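Hydrogenase/urease nickel incorporation protein HypB (PDB 4LPS) is a GTPase of the SIMIBI class that is required for inserting nickel into the metal centre of [NiFe] hydrogenase and for maturation of urease. Local coordinates at residues Thr60-Asn65 / Phe211-Lys216. Residues are numbered along the deposited sequence; the frame is centred on the assembly and turned at random.
With MG (magnesium ion), chain C; GDP (guanosine-5'-diphosphate), chain D.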
ATOM      1  N   THR A  60       8.674   1.700   0.445  1.00  9.52           N
ATOM      2  CA  THR A  60       9.151   2.901   1.124  1.00 10.15           C
ATOM      3  C   THR A  60       9.694   3.929   0.132  1.00 10.85           C
ATOM      4  O   THR A  60       9.439   5.127   0.271  1.00 13.10           O
ATOM      5  CB  THR A  60      10.237   2.569   2.163  1.00 11.91           C
ATOM      6  OG1 THR A  60       9.697   1.684   3.154  1.00 18.02           O
ATOM      7  CG2 THR A  60      10.737   3.839   2.846  1.00 13.21           C
ATOM      8  N   THR A  61      10.430   3.457  -0.873  1.00 10.79           N
ATOM      9  CA  THR A  61      10.978   4.340  -1.900  1.00 11.52           C
ATOM     10  C   THR A  61       9.855   5.053  -2.640  1.00 18.49           C
ATOM     11  O   THR A  61       9.944   6.251  -2.921  1.00 20.45           O
ATOM     12  CB  THR A  61      11.847   3.570  -2.915  1.00 11.64           C
ATOM     13  OG1 THR A  61      12.973   2.988  -2.245  1.00 14.57           O
ATOM     14  CG2 THR A  61      12.342   4.501  -4.016  1.00 12.58           C
ATOM     15  N   MET A  62       8.798   4.309  -2.949  1.00 14.40           N
ATOM     16  CA  MET A  62       7.639   4.877  -3.626  1.00 15.13           C
ATOM     17  C   MET A  62       7.004   5.998  -2.808  1.00 15.51           C
ATOM     18  O   MET A  62       6.677   7.058  -3.345  1.00 17.08           O
ATOM     19  CB  MET A  62       6.601   3.794  -3.904  1.00 10.35           C
ATOM     20  CG  MET A  62       5.413   4.287  -4.705  1.00 12.15           C
ATOM     21  SD  MET A  62       4.128   3.032  -4.796  1.00 25.94           S
ATOM     22  CE  MET A  62       3.620   2.995  -3.078  1.00 21.53           C
ATOM     23  N   LEU A  63       6.827   5.756  -1.512  1.00 12.73           N
ATOM     24  CA  LEU A  63       6.247   6.756  -0.622  1.00 13.31           C
ATOM     25  C   LEU A  63       7.153   7.979  -0.504  1.00 13.19           C
ATOM     26  O   LEU A  63       6.666   9.109  -0.449  1.00 16.50           O
ATOM     27  CB  LEU A  63       5.972   6.157   0.761  1.00 13.18           C
ATOM     28  CG  LEU A  63       4.938   5.026   0.821  1.00 10.47           C
ATOM     29  CD1 LEU A  63       4.761   4.529   2.241  1.00 10.91           C
ATOM     30  CD2 LEU A  63       3.605   5.499   0.267  1.00  9.94           C
ATOM     31  N   GLU A  64       8.464   7.751  -0.451  1.00 13.59           N
ATOM     32  CA  GLU A  64       9.432   8.848  -0.451  1.00 16.64           C
ATOM     33  C   GLU A  64       9.258   9.727  -1.686  1.00 18.43           C
ATOM     34  O   GLU A  64       9.310  10.954  -1.601  1.00 21.54           O
ATOM     35  CB  GLU A  64      10.867   8.314  -0.391  1.00 14.47           C
ATOM     36  CG  GLU A  64      11.295   7.758   0.962  1.00 17.27           C
ATOM     37  CD  GLU A  64      12.664   7.099   0.910  1.00 22.62           C
ATOM     38  OE1 GLU A  64      12.927   6.346  -0.052  1.00 22.14           O
ATOM     39  OE2 GLU A  64      13.480   7.339   1.825  1.00 29.90           O
ATOM     40  N   ASN A  65       9.047   9.087  -2.832  1.00 14.36           N
ATOM     41  CA  ASN A  65       8.849   9.802  -4.089  1.00 17.26           C
ATOM     42  C   ASN A  65       7.488  10.496  -4.170  1.00 17.81           C
ATOM     43  O   ASN A  65       7.360  11.556  -4.782  1.00 18.51           O
ATOM     44  CB  ASN A  65       9.020   8.842  -5.268  1.00 16.22           C
ATOM     45  CG  ASN A  65      10.468   8.451  -5.497  1.00 21.03           C
ATOM     46  OD1 ASN A  65      11.381   9.228  -5.218  1.00 23.21           O
ATOM     47  ND2 ASN A  65      10.687   7.236  -5.990  1.00 21.86           N
ATOM     48  N   PHE A 211      -0.067  -0.952 -13.115  1.00 15.85           N
ATOM     49  CA  PHE A 211       0.802   0.198 -13.339  1.00 16.97           C
ATOM     50  C   PHE A 211       2.264  -0.209 -13.450  1.00 15.60           C
ATOM     51  O   PHE A 211       2.773  -0.950 -12.611  1.00 14.65           O
ATOM     52  CB  PHE A 211       0.645   1.214 -12.205  1.00 18.55           C
ATOM     53  CG  PHE A 211      -0.709   1.859 -12.144  1.00 23.41           C
ATOM     54  CD1 PHE A 211      -1.720   1.307 -11.369  1.00 22.02           C
ATOM     55  CD2 PHE A 211      -0.973   3.015 -12.862  1.00 25.27           C
ATOM     56  CE1 PHE A 211      -2.967   1.896 -11.311  1.00 21.75           C
ATOM     57  CE2 PHE A 211      -2.220   3.612 -12.806  1.00 27.47           C
ATOM     58  CZ  PHE A 211      -3.219   3.050 -12.029  1.00 24.67           C
ATOM     59  N   LEU A 212       2.934   0.287 -14.485  1.00 16.54           N
ATOM     60  CA  LEU A 212       4.384   0.194 -14.574  1.00 16.38           C
ATOM     61  C   LEU A 212       4.987   1.380 -13.839  1.00 16.58           C
ATOM     62  O   LEU A 212       4.682   2.531 -14.150  1.00 20.90           O
ATOM     63  CB  LEU A 212       4.848   0.170 -16.031  1.00 17.78           C
ATOM     64  CG  LEU A 212       4.746  -1.160 -16.777  1.00 18.23           C
ATOM     65  CD1 LEU A 212       4.870  -0.939 -18.278  1.00 23.72           C
ATOM     66  CD2 LEU A 212       5.815  -2.128 -16.289  1.00 17.40           C
ATOM     67  N   MET A 213       5.831   1.103 -12.853  1.00 15.07           N
ATOM     68  CA  MET A 213       6.392   2.164 -12.031  1.00 14.91           C
ATOM     69  C   MET A 213       7.890   1.997 -11.854  1.00 14.79           C
ATOM     70  O   MET A 213       8.383   0.890 -11.648  1.00 15.47           O
ATOM     71  CB  MET A 213       5.704   2.200 -10.663  1.00 16.16           C
ATOM     72  CG  MET A 213       6.442   3.037  -9.622  1.00 22.38           C
ATOM     73  SD  MET A 213       5.530   3.288  -8.090  1.00 38.16           S
ATOM     74  CE  MET A 213       3.945   3.819  -8.733  1.00 17.33           C
ATOM     75  N   SER A 214       8.608   3.110 -11.938  1.00 17.72           N
ATOM     76  CA  SER A 214      10.026   3.135 -11.613  1.00 17.21           C
ATOM     77  C   SER A 214      10.349   4.395 -10.822  1.00 19.12           C
ATOM     78  O   SER A 214       9.807   5.467 -11.099  1.00 18.72           O
ATOM     79  CB  SER A 214      10.872   3.058 -12.886  1.00 19.26           C
ATOM     80  OG  SER A 214      12.250   3.190 -12.593  1.00 19.66           O
ATOM     81  N   SER A 215      11.218   4.258  -9.827  1.00 19.11           N
ATOM     82  CA  SER A 215      11.704   5.406  -9.073  1.00 23.44           C
ATOM     83  C   SER A 215      12.488   6.363  -9.968  1.00 23.56           C
ATOM     84  O   SER A 215      12.700   7.525  -9.619  1.00 23.57           O
ATOM     85  CB  SER A 215      12.571   4.944  -7.902  1.00 25.05           C
ATOM     86  OG  SER A 215      13.687   4.204  -8.362  1.00 26.67           O
ATOM     87  N   LYS A 216      12.915   5.860 -11.122  1.00 21.87           N
ATOM     88  CA  LYS A 216      13.673   6.649 -12.084  1.00 25.45           C
ATOM     89  C   LYS A 216      12.748   7.313 -13.098  1.00 28.50           C
ATOM     90  O   LYS A 216      13.205   8.008 -14.005  1.00 30.08           O
ATOM     91  CB  LYS A 216      14.694   5.766 -12.798  1.00 29.28           C
ATOM     92  CG  LYS A 216      15.695   5.108 -11.858  1.00 29.82           C
ATOM     93  CD  LYS A 216      16.639   4.180 -12.607  1.00 32.95           C
ATOM     94  CE  LYS A 216      17.780   3.716 -11.710  0.71 35.73           C
ATOM     95  NZ  LYS A 216      18.337   2.404 -12.149  1.00 38.22           N
TER
HETATM   96 MG    MG C 301       9.874  -0.616   3.484  1.00 19.55          MG
HETATM   97  PB  GDP D 302      10.499  -1.913   0.482  1.00 14.28           P
HETATM   98  O1B GDP D 302      11.316  -2.804   1.384  1.00 14.98           O
HETATM   99  O2B GDP D 302       9.968  -0.729   1.250  1.00  8.10           O
HETATM  100  O3B GDP D 302       9.321  -2.670  -0.079  1.00 15.20           O
HETATM  101  O3A GDP D 302      11.407  -1.420  -0.746  1.00 18.89           O
HETATM  102  PA  GDP D 302      12.594  -0.341  -0.593  1.00 17.29           P
HETATM  103  O1A GDP D 302      12.051   1.053  -0.771  1.00 13.76           O
HETATM  104  O2A GDP D 302      13.323  -0.480   0.719  1.00 17.91           O
HETATM  105  O5' GDP D 302      13.528  -0.700  -1.841  1.00 13.35           O
HETATM  106  C5' GDP D 302      14.452  -1.784  -1.769  1.00 13.08           C
HETATM  107  C4' GDP D 302      15.549  -1.552  -2.797  1.00 13.40           C
HETATM  108  O4' GDP D 302      14.969  -1.389  -4.091  1.00 17.36           O
HETATM  109  C3' GDP D 302      16.306  -0.271  -2.498  1.00 15.26           C
HETATM  110  O3' GDP D 302      17.692  -0.511  -2.756  1.00 13.26           O
HETATM  111  C2' GDP D 302      15.794   0.735  -3.504  1.00 14.01           C
HETATM  112  O2' GDP D 302      16.828   1.646  -3.873  1.00 12.65           O
HETATM  113  C1' GDP D 302      15.417  -0.158  -4.669  1.00 16.50           C
HETATM  114  N9  GDP D 302      14.335   0.405  -5.507  1.00 14.86           N
HETATM  115  C8  GDP D 302      13.147   0.901  -5.111  1.00 10.86           C
HETATM  116  N7  GDP D 302      12.416   1.296  -6.183  1.00 13.36           N
HETATM  117  C5  GDP D 302      13.139   1.037  -7.292  1.00 13.38           C
HETATM  118  C6  GDP D 302      12.971   1.197  -8.756  1.00 13.35           C
HETATM  119  O6  GDP D 302      11.931   1.694  -9.233  1.00 15.97           O
HETATM  120  N1  GDP D 302      13.967   0.794  -9.556  1.00 14.40           N
HETATM  121  C2  GDP D 302      15.101   0.255  -9.068  1.00 14.35           C
HETATM  122  N2  GDP D 302      16.072  -0.133  -9.928  1.00 10.72           N
HETATM  123  N3  GDP D 302      15.322   0.077  -7.743  1.00 14.74           N
HETATM  124  C4  GDP D 302      14.395   0.443  -6.833  1.00 16.11           C
HETATM  125  O   HOH W   1      12.952   9.560  -7.815  1.00 46.90           O
HETATM  126  O   HOH W   2      12.119  -0.807   3.263  1.00 20.83           O
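O1A of the GDP alpha-phosphate is gripped twice by T61, through OG1 at 2.6 Å and the backbone N. Threonine suits this place: its hydroxyl reaches the phosphate, while CG2, set anti to the backbone N, meets CB of S215 (3.9 Å) and stands out of the guanine plane, beyond its C8-N7 side. The backbone N-H of T60 donates to O2B of the beta-phosphate, and its OG1 binds magnesium at 2.3 Å, as the first threonine of the P-loop sequence GSGKTT does in such GTPases. From the other segment the backbone N of S215 donates almost straight to guanine O6 (2.7 Å, 173°), an acceptor where adenine would carry an amino group. One nucleotide thus ties the helix to the loop, which share no direct hydrogen bond. A water helps, donating to both OD1 of N65 and O of S215, while ND2 of N65 rests on the S215 CB. Deeper, the unbranched chains of M62 and M213, each turning at its last torsion, run nearly perpendicular, CG of M62 3.5 Å and its SD 3.6 Å from SD of M213. Both also touch I180 of strand 178-182, and helix 218-234 flanks the contact through L221 on N65 and F224 on M213.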